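Long-range contact in enoyl-CoA hydratase/carnithine racemase (PDB 4NEK), which probably isomerises the double bond of enoyl-CoA thioesters, as a delta(3)-delta(2)-enoyl-CoA isomerase: residues C[32-45]-C[79-92]. Numbering follows the deposited sequence.
Sequences YAALAEAFAKGEAD and VADRFIRAVAGARK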
ATOM      1  N   TYR C  32       0.832 -23.700 -29.199  1.00 24.44           N
ATOM      2  CA  TYR C  32       0.294 -24.524 -28.132  1.00 26.44           C
ATOM      3  C   TYR C  32       0.882 -25.906 -28.130  1.00 27.33           C
ATOM      4  O   TYR C  32       1.173 -26.455 -27.086  1.00 30.75           O
ATOM      5  CB  TYR C  32      -1.231 -24.651 -28.217  1.00 27.99           C
ATOM      6  CG  TYR C  32      -1.957 -23.405 -27.810  1.00 31.14           C
ATOM      7  CD1 TYR C  32      -1.851 -22.909 -26.510  1.00 33.22           C
ATOM      8  CD2 TYR C  32      -2.738 -22.709 -28.710  1.00 32.40           C
ATOM      9  CE1 TYR C  32      -2.518 -21.760 -26.133  1.00 33.70           C
ATOM     10  CE2 TYR C  32      -3.426 -21.575 -28.337  1.00 32.25           C
ATOM     11  CZ  TYR C  32      -3.305 -21.102 -27.052  1.00 34.58           C
ATOM     12  OH  TYR C  32      -3.941 -19.931 -26.710  1.00 38.38           O
ATOM     13  N   ALA C  33       1.014 -26.498 -29.305  1.00 28.56           N
ATOM     14  CA  ALA C  33       1.487 -27.877 -29.395  1.00 30.43           C
ATOM     15  C   ALA C  33       2.958 -27.933 -28.999  1.00 29.94           C
ATOM     16  O   ALA C  33       3.363 -28.790 -28.251  1.00 32.77           O
ATOM     17  CB  ALA C  33       1.278 -28.431 -30.807  1.00 26.91           C
ATOM     18  N   ALA C  34       3.754 -27.033 -29.545  1.00 27.08           N
ATOM     19  CA  ALA C  34       5.157 -26.992 -29.195  1.00 25.53           C
ATOM     20  C   ALA C  34       5.359 -26.721 -27.706  1.00 23.87           C
ATOM     21  O   ALA C  34       6.235 -27.298 -27.110  1.00 22.49           O
ATOM     22  CB  ALA C  34       5.867 -25.927 -30.019  1.00 24.51           C
ATOM     23  N   LEU C  35       4.525 -25.868 -27.123  1.00 24.49           N
ATOM     24  CA  LEU C  35       4.619 -25.566 -25.696  1.00 25.70           C
ATOM     25  C   LEU C  35       4.257 -26.757 -24.852  1.00 25.90           C
ATOM     26  O   LEU C  35       4.943 -27.062 -23.903  1.00 27.60           O
ATOM     27  CB  LEU C  35       3.707 -24.406 -25.312  1.00 26.48           C
ATOM     28  CG  LEU C  35       4.120 -23.073 -25.888  1.00 27.67           C
ATOM     29  CD1 LEU C  35       2.994 -22.048 -25.777  1.00 29.77           C
ATOM     30  CD2 LEU C  35       5.345 -22.563 -25.199  1.00 28.52           C
ATOM     31  N   ALA C  36       3.183 -27.440 -25.199  1.00 26.06           N
ATOM     32  CA  ALA C  36       2.797 -28.641 -24.470  1.00 28.16           C
ATOM     33  C   ALA C  36       3.898 -29.677 -24.563  1.00 31.90           C
ATOM     34  O   ALA C  36       4.205 -30.376 -23.600  1.00 35.66           O
ATOM     35  CB  ALA C  36       1.497 -29.199 -25.014  1.00 25.52           C
ATOM     36  N   GLU C  37       4.486 -29.803 -25.735  1.00 34.22           N
ATOM     37  CA  GLU C  37       5.547 -30.780 -25.930  1.00 40.69           C
ATOM     38  C   GLU C  37       6.714 -30.447 -25.032  1.00 36.66           C
ATOM     39  O   GLU C  37       7.257 -31.323 -24.372  1.00 36.39           O
ATOM     40  CB  GLU C  37       5.995 -30.788 -27.381  1.00 47.51           C
ATOM     41  CG  GLU C  37       6.750 -32.024 -27.843  1.00 58.94           C
ATOM     42  CD  GLU C  37       7.064 -31.962 -29.347  1.00 76.19           C
ATOM     43  OE1 GLU C  37       7.830 -31.056 -29.760  1.00 87.31           O
ATOM     44  OE2 GLU C  37       6.520 -32.783 -30.135  1.00 86.33           O
ATOM     45  N   ALA C  38       7.108 -29.179 -25.022  1.00 31.62           N
ATOM     46  CA  ALA C  38       8.211 -28.756 -24.154  1.00 32.24           C
ATOM     47  C   ALA C  38       7.981 -29.068 -22.654  1.00 29.46           C
ATOM     48  O   ALA C  38       8.908 -29.457 -21.968  1.00 28.43           O
ATOM     49  CB  ALA C  38       8.474 -27.289 -24.347  1.00 32.87           C
ATOM     50  N   PHE C  39       6.762 -28.905 -22.171  1.00 26.21           N
ATOM     51  CA  PHE C  39       6.461 -29.296 -20.808  1.00 29.49           C
ATOM     52  C   PHE C  39       6.532 -30.773 -20.591  1.00 29.79           C
ATOM     53  O   PHE C  39       7.049 -31.213 -19.596  1.00 31.29           O
ATOM     54  CB  PHE C  39       5.111 -28.742 -20.342  1.00 31.64           C
ATOM     55  CG  PHE C  39       5.238 -27.360 -19.815  1.00 35.62           C
ATOM     56  CD1 PHE C  39       5.373 -26.279 -20.696  1.00 39.26           C
ATOM     57  CD2 PHE C  39       5.365 -27.137 -18.469  1.00 37.57           C
ATOM     58  CE1 PHE C  39       5.570 -24.993 -20.234  1.00 41.21           C
ATOM     59  CE2 PHE C  39       5.549 -25.849 -17.990  1.00 36.63           C
ATOM     60  CZ  PHE C  39       5.665 -24.779 -18.875  1.00 40.25           C
ATOM     61  N   ALA C  40       6.035 -31.562 -21.534  1.00 31.60           N
ATOM     62  CA  ALA C  40       6.088 -33.022 -21.407  1.00 30.24           C
ATOM     63  C   ALA C  40       7.545 -33.491 -21.390  1.00 29.78           C
ATOM     64  O   ALA C  40       7.951 -34.292 -20.561  1.00 32.84           O
ATOM     65  CB  ALA C  40       5.322 -33.681 -22.539  1.00 28.70           C
ATOM     66  N   LYS C  41       8.359 -32.933 -22.255  1.00 31.13           N
ATOM     67  CA  LYS C  41       9.754 -33.302 -22.248  1.00 35.05           C
ATOM     68  C   LYS C  41      10.419 -32.928 -20.910  1.00 33.66           C
ATOM     69  O   LYS C  41      11.070 -33.758 -20.270  1.00 32.82           O
ATOM     70  CB  LYS C  41      10.447 -32.660 -23.444  1.00 40.84           C
ATOM     71  CG  LYS C  41      11.942 -32.533 -23.229  1.00 57.20           C
ATOM     72  CD  LYS C  41      12.728 -31.633 -24.200  1.00 67.44           C
ATOM     73  CE  LYS C  41      13.867 -30.823 -23.533  1.00 66.10           C
ATOM     74  NZ  LYS C  41      14.647 -31.521 -22.462  1.00 62.82           N
ATOM     75  N   GLY C  42      10.226 -31.683 -20.473  1.00 30.61           N
ATOM     76  CA  GLY C  42      10.857 -31.211 -19.268  1.00 28.77           C
ATOM     77  C   GLY C  42      10.402 -32.006 -18.076  1.00 28.25           C
ATOM     78  O   GLY C  42      11.184 -32.326 -17.198  1.00 29.20           O
ATOM     79  N   GLU C  43       9.131 -32.343 -18.031  1.00 30.69           N
ATOM     80  CA  GLU C  43       8.593 -33.098 -16.891  1.00 34.65           C
ATOM     81  C   GLU C  43       9.223 -34.465 -16.769  1.00 36.24           C
ATOM     82  O   GLU C  43       9.430 -34.921 -15.656  1.00 33.48           O
ATOM     83  CB  GLU C  43       7.077 -33.233 -16.969  1.00 37.64           C
ATOM     84  CG  GLU C  43       6.340 -31.974 -16.517  1.00 42.51           C
ATOM     85  CD  GLU C  43       6.243 -31.857 -14.997  1.00 48.42           C
ATOM     86  OE1 GLU C  43       5.437 -32.599 -14.369  1.00 57.48           O
ATOM     87  OE2 GLU C  43       6.962 -31.016 -14.421  1.00 52.35           O
ATOM     88  N   ALA C  44       9.566 -35.074 -17.903  1.00 38.33           N
ATOM     89  CA  ALA C  44      10.199 -36.405 -17.947  1.00 40.30           C
ATOM     90  C   ALA C  44      11.723 -36.374 -17.901  1.00 38.84           C
ATOM     91  O   ALA C  44      12.341 -37.364 -17.557  1.00 36.98           O
ATOM     92  CB  ALA C  44       9.766 -37.132 -19.192  1.00 37.12           C
ATOM     93  N   ASP C  45      12.327 -35.224 -18.174  1.00 38.09           N
ATOM     94  CA  ASP C  45      13.785 -35.124 -18.229  1.00 38.00           C
ATOM     95  C   ASP C  45      14.420 -34.949 -16.857  1.00 40.73           C
ATOM     96  O   ASP C  45      14.231 -33.940 -16.151  1.00 41.48           O
ATOM     97  CB  ASP C  45      14.161 -33.942 -19.118  1.00 41.80           C
ATOM     98  CG  ASP C  45      15.668 -33.818 -19.371  1.00 44.27           C
ATOM     99  OD1 ASP C  45      16.476 -34.521 -18.699  1.00 46.26           O
ATOM    100  OD2 ASP C  45      16.026 -32.977 -20.248  1.00 44.51           O
ATOM    101  N   VAL C  79      -5.942 -28.277 -28.442  1.00 32.82           N
ATOM    102  CA  VAL C  79      -4.544 -28.182 -28.178  1.00 32.97           C
ATOM    103  C   VAL C  79      -4.288 -27.075 -27.109  1.00 33.80           C
ATOM    104  O   VAL C  79      -3.377 -27.200 -26.292  1.00 38.46           O
ATOM    105  CB  VAL C  79      -3.775 -27.985 -29.517  1.00 31.38           C
ATOM    106  CG1 VAL C  79      -3.944 -26.574 -30.079  1.00 30.89           C
ATOM    107  CG2 VAL C  79      -2.314 -28.308 -29.354  1.00 32.04           C
ATOM    108  N   ALA C  80      -5.088 -26.023 -27.097  1.00 30.10           N
ATOM    109  CA  ALA C  80      -4.942 -25.012 -26.065  1.00 29.33           C
ATOM    110  C   ALA C  80      -5.251 -25.612 -24.703  1.00 27.87           C
ATOM    111  O   ALA C  80      -4.541 -25.361 -23.762  1.00 27.42           O
ATOM    112  CB  ALA C  80      -5.852 -23.823 -26.338  1.00 27.68           C
ATOM    113  N   ASP C  81      -6.307 -26.395 -24.625  1.00 29.63           N
ATOM    114  CA  ASP C  81      -6.656 -27.101 -23.418  1.00 34.36           C
ATOM    115  C   ASP C  81      -5.505 -28.023 -22.974  1.00 33.50           C
ATOM    116  O   ASP C  81      -5.143 -28.055 -21.809  1.00 30.89           O
ATOM    117  CB  ASP C  81      -7.930 -27.901 -23.686  1.00 42.14           C
ATOM    118  CG  ASP C  81      -8.510 -28.610 -22.433  1.00 45.18           C
ATOM    119  OD1 ASP C  81      -8.382 -28.128 -21.298  1.00 49.07           O
ATOM    120  OD2 ASP C  81      -9.194 -29.647 -22.621  1.00 59.06           O
ATOM    121  N   ARG C  82      -4.871 -28.707 -23.915  1.00 34.97           N
ATOM    122  CA  ARG C  82      -3.747 -29.587 -23.575  1.00 37.52           C
ATOM    123  C   ARG C  82      -2.623 -28.765 -22.917  1.00 35.72           C
ATOM    124  O   ARG C  82      -2.049 -29.154 -21.911  1.00 36.33           O
ATOM    125  CB  ARG C  82      -3.204 -30.310 -24.813  1.00 42.93           C
ATOM    126  CG  ARG C  82      -2.835 -31.796 -24.586  1.00 54.41           C
ATOM    127  CD  ARG C  82      -2.439 -32.678 -25.867  1.00 63.41           C
ATOM    128  NE  ARG C  82      -3.080 -32.262 -27.154  1.00 77.74           N
ATOM    129  CZ  ARG C  82      -4.354 -32.509 -27.531  1.00 79.96           C
ATOM    130  NH1 ARG C  82      -5.185 -33.186 -26.732  1.00 78.73           N
ATOM    131  NH2 ARG C  82      -4.804 -32.067 -28.716  1.00 68.65           N
ATOM    132  N   PHE C  83      -2.281 -27.636 -23.502  1.00 31.68           N
ATOM    133  CA  PHE C  83      -1.217 -26.818 -22.951  1.00 30.69           C
ATOM    134  C   PHE C  83      -1.512 -26.376 -21.524  1.00 29.57           C
ATOM    135  O   PHE C  83      -0.670 -26.444 -20.660  1.00 29.27           O
ATOM    136  CB  PHE C  83      -1.025 -25.582 -23.823  1.00 32.15           C
ATOM    137  CG  PHE C  83      -0.146 -24.572 -23.218  1.00 32.85           C
ATOM    138  CD1 PHE C  83       1.121 -24.920 -22.807  1.00 37.60           C
ATOM    139  CD2 PHE C  83      -0.577 -23.288 -23.038  1.00 36.86           C
ATOM    140  CE1 PHE C  83       1.966 -23.992 -22.237  1.00 39.93           C
ATOM    141  CE2 PHE C  83       0.260 -22.340 -22.465  1.00 40.06           C
ATOM    142  CZ  PHE C  83       1.536 -22.694 -22.065  1.00 39.38           C
ATOM    143  N   ILE C  84      -2.705 -25.861 -21.332  1.00 31.62           N
ATOM    144  CA  ILE C  84      -3.130 -25.348 -20.056  1.00 34.61           C
ATOM    145  C   ILE C  84      -3.058 -26.455 -19.032  1.00 30.82           C
ATOM    146  O   ILE C  84      -2.505 -26.266 -17.953  1.00 28.74           O
ATOM    147  CB  ILE C  84      -4.565 -24.808 -20.145  1.00 42.25           C
ATOM    148  CG1 ILE C  84      -4.623 -23.532 -21.026  1.00 46.43           C
ATOM    149  CG2 ILE C  84      -5.079 -24.470 -18.762  1.00 43.84           C
ATOM    150  CD1 ILE C  84      -5.995 -23.241 -21.656  1.00 45.67           C
ATOM    151  N   ARG C  85      -3.560 -27.633 -19.374  1.00 28.62           N
ATOM    152  CA  ARG C  85      -3.476 -28.770 -18.434  1.00 25.79           C
ATOM    153  C   ARG C  85      -2.046 -29.151 -18.158  1.00 26.27           C
ATOM    154  O   ARG C  85      -1.696 -29.451 -17.017  1.00 27.00           O
ATOM    155  CB  ARG C  85      -4.287 -29.958 -18.916  1.00 24.51           C
ATOM    156  CG  ARG C  85      -5.767 -29.671 -18.844  1.00 24.67           C
ATOM    157  CD  ARG C  85      -6.624 -30.790 -19.423  1.00 26.18           C
ATOM    158  NE  ARG C  85      -8.037 -30.404 -19.399  1.00 27.69           N
ATOM    159  CZ  ARG C  85      -8.897 -30.679 -18.430  1.00 29.64           C
ATOM    160  NH1 ARG C  85      -8.525 -31.427 -17.406  1.00 31.90           N
ATOM    161  NH2 ARG C  85     -10.150 -30.195 -18.484  1.00 32.05           N
ATOM    162  N   ALA C  86      -1.189 -29.097 -19.171  1.00 25.53           N
ATOM    163  CA  ALA C  86       0.213 -29.404 -18.960  1.00 26.03           C
ATOM    164  C   ALA C  86       0.852 -28.500 -17.918  1.00 26.74           C
ATOM    165  O   ALA C  86       1.640 -28.958 -17.106  1.00 28.80           O
ATOM    166  CB  ALA C  86       0.996 -29.303 -20.266  1.00 25.28           C
ATOM    167  N   VAL C  87       0.545 -27.209 -17.952  1.00 28.32           N
ATOM    168  CA  VAL C  87       1.129 -26.283 -16.988  1.00 29.51           C
ATOM    169  C   VAL C  87       0.459 -26.396 -15.636  1.00 28.64           C
ATOM    170  O   VAL C  87       1.127 -26.431 -14.614  1.00 33.51           O
ATOM    171  CB  VAL C  87       1.034 -24.839 -17.464  1.00 33.29           C
ATOM    172  CG1 VAL C  87       1.629 -23.918 -16.423  1.00 33.34           C
ATOM    173  CG2 VAL C  87       1.787 -24.688 -18.772  1.00 34.05           C
ATOM    174  N   ALA C  88      -0.857 -26.433 -15.621  1.00 29.37           N
ATOM    175  CA  ALA C  88      -1.588 -26.577 -14.381  1.00 30.81           C
ATOM    176  C   ALA C  88      -1.172 -27.827 -13.630  1.00 34.11           C
ATOM    177  O   ALA C  88      -1.089 -27.797 -12.427  1.00 35.30           O
ATOM    178  CB  ALA C  88      -3.070 -26.611 -14.640  1.00 31.52           C
ATOM    179  N   GLY C  89      -0.904 -28.915 -14.345  1.00 35.54           N
ATOM    180  CA  GLY C  89      -0.496 -30.170 -13.719  1.00 33.37           C
ATOM    181  C   GLY C  89       1.013 -30.383 -13.582  1.00 35.49           C
ATOM    182  O   GLY C  89       1.450 -31.428 -13.087  1.00 37.51           O
ATOM    183  N   ALA C  90       1.835 -29.419 -13.988  1.00 33.13           N
ATOM    184  CA  ALA C  90       3.283 -29.629 -13.918  1.00 33.05           C
ATOM    185  C   ALA C  90       3.754 -29.821 -12.501  1.00 33.24           C
ATOM    186  O   ALA C  90       3.464 -29.000 -11.629  1.00 34.07           O
ATOM    187  CB  ALA C  90       4.026 -28.471 -14.545  1.00 33.40           C
ATOM    188  N   ARG C  91       4.495 -30.897 -12.272  1.00 32.59           N
ATOM    189  CA  ARG C  91       5.005 -31.218 -10.937  1.00 34.61           C
ATOM    190  C   ARG C  91       6.205 -30.357 -10.582  1.00 30.71           C
ATOM    191  O   ARG C  91       6.418 -29.999  -9.430  1.00 31.14           O
ATOM    192  CB  ARG C  91       5.343 -32.705 -10.858  1.00 40.03           C
ATOM    193  CG  ARG C  91       4.133 -33.627 -11.073  1.00 45.75           C
ATOM    194  CD  ARG C  91       3.331 -33.938  -9.792  1.00 58.96           C
ATOM    195  NE  ARG C  91       4.124 -34.422  -8.636  1.00 70.31           N
ATOM    196  CZ  ARG C  91       3.652 -35.006  -7.519  1.00 71.50           C
ATOM    197  NH1 ARG C  91       4.507 -35.356  -6.563  1.00 67.90           N
ATOM    198  NH2 ARG C  91       2.354 -35.256  -7.338  1.00 74.57           N
ATOM    199  N   LYS C  92       6.992 -30.007 -11.572  1.00 28.16           N
ATOM    200  CA  LYS C  92       8.158 -29.169 -11.344  1.00 26.71           C
ATOM    201  C   LYS C  92       7.786 -27.688 -11.345  1.00 23.85           C
ATOM    202  O   LYS C  92       6.795 -27.291 -11.909  1.00 21.93           O
ATOM    203  CB  LYS C  92       9.243 -29.435 -12.397  1.00 27.08           C
ATOM    204  CG  LYS C  92       9.708 -30.877 -12.420  1.00 29.34           C
ATOM    205  CD  LYS C  92      10.768 -31.183 -13.504  1.00 30.15           C
ATOM    206  CE  LYS C  92      11.081 -32.674 -13.524  1.00 28.01           C
ATOM    207  NZ  LYS C  92      12.075 -33.041 -14.542  1.00 31.69           N
TER
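Phe83 enters as a knob between Tyr32, Leu35, Ala36 and Phe39, a hole into which a flat, apolar ring fits well. Its CG lies anti to the backbone N (chi1 169°), which carries the ring across to helix 32-44; there Leu35 CD1 sits over one face, toward the rim, and Leu35 CB reaches Phe83 CE1 at 3.6 Å. Small Ala36 lets the backbones close in, its CA 4.7 Å from Phe83 CA. One turn back, the methyl CB of Ala80 stands over the middle of the Tyr32 ring, 3.8 Å from its centroid, while Phe83 CD2 meets that ring at its edge; a tyrosine suits the place, since its hydroxyl is hydrogen-bonded to Asn64. Val87 CG2 covers one face of the Phe39 ring, offset toward its rim. These two helices, running the same way at 28°, belong to the crotonase fold, and Phe39 of the first stacks on Phe51 of strand 50-54. Near the C-terminal end of helix 32-44, the bent side chain of Glu43 reaches the chain that follows helix 79-88. Arg91 N comes to Glu43 OE1 on its syn side at 2.9 Å, tilted from the carboxylate plane, while Lys92 N uses the syn lone pair of OE2. With an alanine in place of this glutamate, both amides would probably lose these acceptors. Extended Lys92 suits the helix end, its NZ bonding Gly42 O at 2.9 Å and also Val48 O.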